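Local coordinates for DUF574 domain-containing protein (Thermobifida fusca, PDB 2QE6), which binds S-adenosylmethionine and is probably a methyltransferase of the Rossmann-like class, its methyl acceptor not being established, at residues T22-Y27 with D111-V116; N129-T134 with V149-D154; M194-D199 with E225-Q230. The protein carries 1 engineered substitution. All blocks are in the same frame, centred on the assembly; numbering follows the deposited sequence. Where two conformers were deposited one is given.

Contact 1. Residues T22-Y27 with D111-V116; sequences TIARVY and DIDPMV. Engineered in segment 22-27: Val26 (natural residue Ala). With SAM (S-adenosylmethionine), chain F.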
# COMPACT_ATOMS: atom_id res chain seq x y z
N THR A 22 0.28 -16.08 2.25
CA THR A 22 0.15 -14.78 2.93
C THR A 22 -0.15 -13.70 1.90
O THR A 22 0.17 -13.85 0.71
CB THR A 22 1.40 -14.38 3.69
OG1 THR A 22 2.35 -13.83 2.78
CG2 THR A 22 2.06 -15.59 4.42
N ILE A 23 -0.69 -12.58 2.36
CA ILE A 23 -1.01 -11.43 1.49
C ILE A 23 0.21 -10.92 0.78
O ILE A 23 0.20 -10.77 -0.45
CB ILE A 23 -1.72 -10.27 2.25
CG1 ILE A 23 -3.09 -10.74 2.80
CG2 ILE A 23 -1.93 -9.11 1.27
CD1 ILE A 23 -3.72 -9.85 4.00
N ALA A 24 1.28 -10.69 1.51
CA ALA A 24 2.49 -10.15 0.89
C ALA A 24 3.02 -11.05 -0.21
O ALA A 24 3.40 -10.56 -1.28
CB ALA A 24 3.59 -9.90 1.95
N ARG A 25 3.08 -12.36 0.06
CA ARG A 25 3.63 -13.33 -0.87
C ARG A 25 2.80 -13.57 -2.09
O ARG A 25 3.33 -13.72 -3.19
CB ARG A 25 3.91 -14.65 -0.15
CG ARG A 25 4.96 -14.50 0.92
CD ARG A 25 4.92 -15.68 1.88
NE ARG A 25 5.40 -15.31 3.21
CZ ARG A 25 5.45 -16.14 4.24
NH1 ARG A 25 5.04 -17.40 4.12
NH2 ARG A 25 5.92 -15.71 5.41
N VAL A 26 1.48 -13.59 -1.94
CA VAL A 26 0.63 -13.68 -3.08
C VAL A 26 0.72 -12.47 -4.04
O VAL A 26 0.82 -12.60 -5.28
CB VAL A 26 -0.80 -13.91 -2.63
CG1 VAL A 26 -1.70 -13.89 -3.85
CG2 VAL A 26 -0.91 -15.30 -1.88
N TYR A 27 0.76 -11.27 -3.47
CA TYR A 27 0.92 -10.04 -4.25
C TYR A 27 2.28 -10.07 -4.91
O TYR A 27 2.41 -9.76 -6.08
CB TYR A 27 0.79 -8.86 -3.31
CG TYR A 27 0.83 -7.53 -3.93
CD1 TYR A 27 -0.27 -7.00 -4.57
CD2 TYR A 27 1.96 -6.74 -3.84
CE1 TYR A 27 -0.24 -5.70 -5.15
CE2 TYR A 27 2.01 -5.45 -4.40
CZ TYR A 27 0.89 -4.95 -5.06
OH TYR A 27 0.91 -3.68 -5.61
N ASP A 111 5.19 -4.07 7.93
CA ASP A 111 4.41 -5.17 7.39
C ASP A 111 4.25 -6.25 8.43
O ASP A 111 5.06 -6.41 9.29
CB ASP A 111 5.01 -5.73 6.09
CG ASP A 111 3.95 -6.39 5.19
OD1 ASP A 111 3.54 -7.54 5.45
OD2 ASP A 111 3.51 -5.78 4.20
N ILE A 112 3.16 -6.98 8.33
CA ILE A 112 2.86 -8.08 9.25
C ILE A 112 3.60 -9.38 8.88
O ILE A 112 3.89 -10.20 9.73
CB ILE A 112 1.32 -8.32 9.33
CG1 ILE A 112 0.96 -9.33 10.43
CG2 ILE A 112 0.75 -8.75 7.96
CD1 ILE A 112 1.42 -8.93 11.80
N ASP A 113 3.90 -9.57 7.59
CA ASP A 113 4.64 -10.74 7.12
C ASP A 113 6.09 -10.60 7.54
O ASP A 113 6.74 -9.73 7.06
CB ASP A 113 4.54 -10.85 5.57
CG ASP A 113 4.97 -12.21 5.05
OD1 ASP A 113 5.82 -12.85 5.73
OD2 ASP A 113 4.51 -12.62 3.94
N PRO A 114 6.59 -11.51 8.39
CA PRO A 114 8.00 -11.49 8.76
C PRO A 114 8.98 -11.61 7.61
O PRO A 114 10.13 -11.23 7.76
CB PRO A 114 8.14 -12.71 9.67
CG PRO A 114 6.89 -13.44 9.61
CD PRO A 114 5.84 -12.58 9.07
N MSE A 115 8.57 -12.17 6.47
CA MSE A 115 9.44 -12.20 5.32
C MSE A 115 9.86 -10.80 4.83
O MSE A 115 10.95 -10.66 4.28
CB MSE A 115 8.85 -13.00 4.14
CG MSE A 115 9.94 -13.39 3.13
SE MSE A 115 9.16 -14.32 1.65
CE MSE A 115 8.86 -15.99 2.61
N VAL A 116 9.02 -9.80 5.03
CA VAL A 116 9.31 -8.41 4.63
C VAL A 116 10.51 -7.90 5.45
O VAL A 116 11.52 -7.40 4.90
CB VAL A 116 8.04 -7.49 4.79
CG1 VAL A 116 8.36 -6.01 4.51
CG2 VAL A 116 6.93 -7.95 3.87
N SAM F . 1.57 -1.61 -0.09
CA SAM F . 2.11 -2.54 -1.16
C SAM F . 1.60 -2.09 -2.51
O SAM F . 2.24 -2.34 -3.53
OXT SAM F . 0.51 -1.50 -2.60
CB SAM F . 1.74 -4.03 -1.02
CG SAM F . 0.24 -4.36 -1.13
SD SAM F . -0.22 -6.08 -0.76
CE SAM F . 1.46 -6.66 -0.42
C5' SAM F . -0.74 -5.78 0.94
C4' SAM F . 0.28 -5.76 2.09
O4' SAM F . -0.36 -5.28 3.28
C3' SAM F . 0.85 -7.14 2.46
O3' SAM F . 2.26 -7.12 2.48
C2' SAM F . 0.26 -7.50 3.81
O2' SAM F . 1.06 -8.41 4.59
C1' SAM F . 0.06 -6.10 4.38
N9 SAM F . -0.96 -6.12 5.43
C8 SAM F . -2.32 -6.45 5.33
N7 SAM F . -2.88 -6.31 6.56
C5 SAM F . -1.90 -5.89 7.42
C6 SAM F . -1.93 -5.58 8.79
N6 SAM F . -3.10 -5.71 9.48
N1 SAM F . -0.75 -5.16 9.38
C2 SAM F . 0.45 -5.05 8.65
N3 SAM F . 0.49 -5.37 7.30
C4 SAM F . -0.69 -5.77 6.71
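The guanidinium of Arg25 lies between two carbon groups: the CE methyl of selenomethionine Met115 sits over one face, offset toward the rim and 3.6 Å from Arg25 NE, while CG2 of Thr22 covers the centre of the opposite face. Asp113 OD1 comes in near its plane at the edge. This is the cofactor end of the Rossmann-like methyltransferase fold, where the turn after strand 106-111 meets helix 23-30 beside S-adenosylmethionine. Asp113 OD1 takes a hydrogen bond from Arg25 NH2 at 2.9 Å, on the syn side but tilted out of the carboxylate plane, and its OD2 a weak one from Arg25 NE at 2.9 Å; with the two planes 45° apart, the salt bridge is twisted. Thr22 OG1 donates to Asp113 OD2 at 2.7 Å from above the carboxylate plane, and accepts from Arg25 N at 3.2 Å, capping its helix. Asp113 sits at the N-cap of the second helix, and its OD1 caps it by accepting from Met115 N at 2.9 Å. With CG anti to the backbone N (chi1 -165°), its carboxylate can cap its own helix and reach across to the other one. An asparagine here would probably leave the buried Arg25 without its charge partner in this contact and weaken the tie between the two helix starts. Arg25 NH1 has a separate acceptor in Leu16 O. Next to this network the cofactor is contacted from both segments: the Tyr27 ring has the sulfonium SD over one face, toward the rim, and the Asp111 carboxylate grips the ribose, as acidic residues at this strand end do in such methyltransferases. Asp111 OD1 accepts from the ribose O2' at 2.8 Å and, through its anti lone pair, from Asp113 N at 3.0 Å, closing an Asx turn.

Contact 2. Residues N129-T134 with V149-D154; sequences NTAVFT and VRRMID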
# COMPACT_ATOMS: atom_id res chain seq x y z
N ASN A 129 18.45 6.31 6.45
CA ASN A 129 17.14 7.00 6.34
C ASN A 129 16.00 6.10 6.01
O ASN A 129 14.90 6.59 5.69
CB ASN A 129 17.19 8.10 5.30
CG ASN A 129 18.20 9.19 5.67
OD1 ASN A 129 18.61 9.96 4.83
ND2 ASN A 129 18.60 9.23 6.94
N THR A 130 16.22 4.80 6.10
CA THR A 130 15.15 3.86 5.76
C THR A 130 15.17 2.73 6.79
O THR A 130 16.23 2.23 7.14
CB THR A 130 15.33 3.32 4.32
OG1 THR A 130 15.54 4.43 3.42
CG2 THR A 130 14.13 2.56 3.87
N ALA A 131 14.02 2.38 7.31
CA ALA A 131 13.91 1.36 8.35
C ALA A 131 12.69 0.49 8.02
O ALA A 131 11.83 0.92 7.26
CB ALA A 131 13.74 2.01 9.72
N VAL A 132 12.68 -0.74 8.55
CA VAL A 132 11.60 -1.69 8.33
C VAL A 132 11.28 -2.41 9.64
O VAL A 132 12.17 -2.72 10.40
CB VAL A 132 11.93 -2.71 7.20
CG1 VAL A 132 13.14 -3.54 7.52
CG2 VAL A 132 10.69 -3.60 6.88
N PHE A 133 10.01 -2.67 9.91
CA PHE A 133 9.69 -3.55 11.02
C PHE A 133 8.37 -4.27 10.85
O PHE A 133 7.52 -3.89 10.02
CB PHE A 133 9.80 -2.81 12.38
CG PHE A 133 8.76 -1.74 12.62
CD1 PHE A 133 8.97 -0.43 12.20
CD2 PHE A 133 7.60 -2.04 13.34
CE1 PHE A 133 8.01 0.57 12.47
CE2 PHE A 133 6.65 -1.05 13.62
CZ PHE A 133 6.86 0.25 13.18
N THR A 134 8.21 -5.34 11.63
CA THR A 134 6.99 -6.16 11.59
C THR A 134 5.99 -5.62 12.62
O THR A 134 6.34 -5.37 13.75
CB THR A 134 7.35 -7.64 11.85
OG1 THR A 134 8.38 -8.04 10.93
CG2 THR A 134 6.14 -8.55 11.67
N VAL A 149 9.88 4.32 14.29
CA VAL A 149 9.03 5.48 14.03
C VAL A 149 9.51 6.71 14.78
O VAL A 149 9.71 7.77 14.16
CB VAL A 149 7.54 5.19 14.30
CG1 VAL A 149 6.71 6.45 14.23
CG2 VAL A 149 7.06 4.22 13.28
N ARG A 150 9.72 6.58 16.09
CA ARG A 150 10.09 7.74 16.91
C ARG A 150 11.44 8.33 16.55
O ARG A 150 11.61 9.55 16.59
CB ARG A 150 9.96 7.44 18.41
CG ARG A 150 8.47 7.22 18.79
CD ARG A 150 8.06 7.91 20.08
NE ARG A 150 8.48 7.12 21.24
CZ ARG A 150 7.73 6.82 22.30
NH1 ARG A 150 6.48 7.26 22.42
NH2 ARG A 150 8.25 6.08 23.27
N ARG A 151 12.39 7.49 16.15
CA ARG A 151 13.69 7.99 15.74
C ARG A 151 13.75 8.48 14.28
O ARG A 151 14.70 9.16 13.92
CB ARG A 151 14.78 6.94 15.98
CG ARG A 151 14.91 5.90 14.90
CD ARG A 151 15.81 4.72 15.32
NE ARG A 151 15.83 3.70 14.26
CZ ARG A 151 16.55 3.76 13.14
NH1 ARG A 151 17.38 4.79 12.92
NH2 ARG A 151 16.47 2.78 12.24
N MSE A 152 12.75 8.15 13.46
CA MSE A 152 12.76 8.49 12.03
C MSE A 152 11.78 9.59 11.62
O MSE A 152 12.07 10.36 10.72
CB MSE A 152 12.40 7.26 11.19
CG MSE A 152 13.46 6.19 11.23
SE MSE A 152 14.88 6.60 10.01
CE MSE A 152 14.99 4.76 9.44
N ILE A 153 10.62 9.63 12.27
CA ILE A 153 9.57 10.56 11.89
C ILE A 153 9.24 11.50 13.04
O ILE A 153 8.94 11.08 14.14
CB ILE A 153 8.30 9.79 11.45
CG1 ILE A 153 8.66 8.81 10.32
CG2 ILE A 153 7.21 10.76 11.05
CD1 ILE A 153 7.53 7.97 9.84
N ASP A 154 9.31 12.80 12.75
CA ASP A 154 8.87 13.85 13.66
C ASP A 154 7.48 14.25 13.22
O ASP A 154 7.32 14.89 12.18
CB ASP A 154 9.83 15.03 13.56
CG ASP A 154 9.42 16.20 14.41
OD1 ASP A 154 8.46 16.10 15.20
OD2 ASP A 154 10.05 17.25 14.25
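Phe133 meets Val149 with the rim of its ring: the CG2 methyl of Val149 lies near the ring plane, 3.9 Å from Phe133 CE1 and 4.0 Å from Phe133 CZ, and the two side chains cross obliquely. The pair belongs to the alpha/beta layering of the Rossmann-like fold, in which strand 130-134, at one edge of the sheet, is covered on one side by helix 147-152. The first torsion of Phe133 (chi1 69°) tucks CG over its own backbone, flanked by both the amide nitrogen and the carbonyl, and the ring thereby reaches the helix; a stack with the ring of His146 and packing on Val108 and Val110 help to hold it. Of the two branches of Val149 it is CG2 that does the touching, and the side chain also rests on Leu82 of a more central strand.

Two residues earlier on the same face of the strand, Ala131 points its CB at the helix and receives two longer side chains. Arg151 brings NH2 to 3.8 Å from Ala131 CB in an oblique approach, its guanidinium turned neither flat nor edge-on to the methyl, and its NE is engaged in a salt bridge with Asp148 OD1. Selenomethionine Met152 comes in beside it, its chain folded at chi2 (-81°). Its CE is modelled implausibly close to Ala131 CB, which leaves the exact position of that methyl doubtful. The same side chain also packs on Val108 of the neighbouring strand 106-111. Within the helical segment Val149 O accepts from two amides, Met152 N at 3.1 Å and Ile153 N at 2.8 Å, while Met152 SE stands 4.2 Å from Asn129 C.

Contact 3. Residues M194-D199 with E225-Q230; sequences MTSLVD and EEIERQ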
# COMPACT_ATOMS: atom_id res chain seq x y z
N MSE A 194 -3.71 6.43 -0.09
CA MSE A 194 -4.23 5.08 -0.01
C MSE A 194 -4.67 4.56 -1.37
O MSE A 194 -5.06 5.35 -2.24
CB MSE A 194 -5.45 5.03 0.92
CG MSE A 194 -5.21 5.71 2.25
SE MSE A 194 -6.58 5.23 3.54
CE MSE A 194 -8.04 6.41 2.99
N THR A 195 -4.65 3.24 -1.55
CA THR A 195 -5.31 2.65 -2.71
C THR A 195 -6.16 1.50 -2.16
O THR A 195 -5.92 1.02 -1.07
CB THR A 195 -4.36 2.20 -3.80
OG1 THR A 195 -3.72 0.97 -3.41
CG2 THR A 195 -3.35 3.30 -4.12
N SER A 196 -7.12 1.06 -2.94
CA SER A 196 -8.09 0.11 -2.43
C SER A 196 -8.77 -0.59 -3.59
O SER A 196 -9.09 0.04 -4.58
CB SER A 196 -9.17 0.83 -1.64
OG SER A 196 -10.18 -0.11 -1.17
N LEU A 197 -9.03 -1.88 -3.41
CA LEU A 197 -10.04 -2.57 -4.16
C LEU A 197 -11.35 -1.80 -4.09
O LEU A 197 -11.81 -1.40 -3.00
CB LEU A 197 -10.17 -3.99 -3.58
CG LEU A 197 -11.11 -5.02 -4.20
CD1 LEU A 197 -10.85 -5.26 -5.72
CD2 LEU A 197 -10.94 -6.28 -3.39
N VAL A 198 -12.00 -1.61 -5.25
CA VAL A 198 -13.17 -0.71 -5.37
C VAL A 198 -14.37 -1.53 -5.81
O VAL A 198 -14.23 -2.54 -6.48
CB VAL A 198 -12.90 0.51 -6.34
CG1 VAL A 198 -12.85 0.07 -7.80
CG2 VAL A 198 -13.96 1.63 -6.11
N ASP A 199 -15.55 -1.14 -5.35
CA ASP A 199 -16.83 -1.68 -5.85
C ASP A 199 -17.46 -0.53 -6.63
O ASP A 199 -17.95 0.44 -6.05
CB ASP A 199 -17.75 -2.10 -4.69
CG ASP A 199 -19.05 -2.76 -5.16
OD1 ASP A 199 -19.37 -2.68 -6.34
OD2 ASP A 199 -19.76 -3.32 -4.32
N GLU A 225 -17.18 6.34 -2.81
CA GLU A 225 -17.57 7.23 -1.74
C GLU A 225 -17.07 6.72 -0.38
O GLU A 225 -16.66 7.51 0.46
CB GLU A 225 -19.09 7.34 -1.71
CG GLU A 225 -19.72 7.97 -3.00
CD GLU A 225 -19.64 7.14 -4.33
OE1 GLU A 225 -19.60 5.87 -4.35
OE2 GLU A 225 -19.62 7.79 -5.41
N GLU A 226 -17.11 5.40 -0.17
CA GLU A 226 -16.57 4.79 1.06
C GLU A 226 -15.05 4.93 1.17
O GLU A 226 -14.52 5.16 2.26
CB GLU A 226 -17.01 3.33 1.16
CG GLU A 226 -18.46 3.21 1.60
CD GLU A 226 -18.64 3.69 3.06
OE1 GLU A 226 -18.05 3.01 3.95
OE2 GLU A 226 -19.34 4.74 3.30
N ILE A 227 -14.36 4.87 0.04
CA ILE A 227 -12.92 5.14 0.03
C ILE A 227 -12.67 6.60 0.40
O ILE A 227 -11.87 6.89 1.31
CB ILE A 227 -12.29 4.79 -1.35
CG1 ILE A 227 -12.41 3.29 -1.61
CG2 ILE A 227 -10.87 5.27 -1.40
CD1 ILE A 227 -12.10 2.82 -3.02
N GLU A 228 -13.36 7.52 -0.28
CA GLU A 228 -13.19 8.96 -0.04
C GLU A 228 -13.43 9.30 1.41
O GLU A 228 -12.72 10.10 1.99
CB GLU A 228 -14.14 9.80 -0.87
CG GLU A 228 -13.90 9.79 -2.39
CD GLU A 228 -14.97 10.61 -3.16
OE1 GLU A 228 -15.46 11.60 -2.56
OE2 GLU A 228 -15.29 10.25 -4.33
N ARG A 229 -14.42 8.66 1.99
CA ARG A 229 -14.78 8.89 3.38
C ARG A 229 -13.63 8.63 4.34
O ARG A 229 -13.56 9.26 5.39
CB ARG A 229 -15.94 7.99 3.74
CG ARG A 229 -16.56 8.23 5.08
CD ARG A 229 -17.77 7.32 5.27
NE ARG A 229 -17.92 7.10 6.69
CZ ARG A 229 -17.46 6.04 7.36
NH1 ARG A 229 -16.88 5.03 6.74
NH2 ARG A 229 -17.64 5.98 8.67
N GLN A 230 -12.76 7.70 4.00
CA GLN A 230 -11.64 7.34 4.89
C GLN A 230 -10.51 8.36 4.85
O GLN A 230 -9.56 8.28 5.62
CB GLN A 230 -11.14 5.93 4.59
CG GLN A 230 -12.16 4.84 4.97
CD GLN A 230 -12.53 4.88 6.40
OE1 GLN A 230 -11.70 5.22 7.25
NE2 GLN A 230 -13.81 4.55 6.70
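Ile227 sends its CG1 branch beside its backbone N (chi1 -64°) and then runs nearly straight (chi2 168°), which drives CD1 out from helix 224-229 to a place between Ser196, on the strand, and Val198, just past its end. There CD1 lies 3.8 Å from Ser196 CB and 3.8 Å from Val198 CG2, the valine crossing it at about a right angle. Selenomethionine Met194 makes the second contact: its chain bends at chi3 (-80°) and brings CE to Gln230, 3.5 Å from Gln230 CB and 3.6 Å from Gln230 O.

The helix packs on the sheet of the Rossmann-like methyltransferase fold, where parallel strand 191-197 borders the antiparallel 265-271. It runs roughly antiparallel to strand 191-197, with the axes of the two short segments 9.9 Å apart. Val241 of strand 235-243 also touches Ile227.

Across the two segments the join is therefore one of van der Waals contact, carried by methyl and methylene carbons, the selenomethionine contributing its CE. The polar groups nearby are satisfied apart from it: Ser196 OG donates to Leu197 O at 2.8 Å, from above the carbonyl plane, and Gln230 NE2 binds Asp176 OD1, leaving the glutamine's CB to meet the strand.

The three contacts follow one another along the chain without interleaving. Contacts 1 and 2, with centres 19 Å apart, are joined directly: Asp111 N and Phe133 O, 3.1 Å apart, form a probable hydrogen bond between neighbouring strands, and helix 114-124, which begins in contact 1, leads into strand 130-134. Contact 3 lies on the opposite side of the chain's centre, 22 Å from contact 1 and 27 Å from contact 2 between centres, yet it shares the seven-stranded sheet with contact 2. Only contact 1 touches S-adenosylmethionine. The side chain of Phe133 is about 9 Å from the bound SAM. The side chain of Met194 is about 10 Å from the bound SAM.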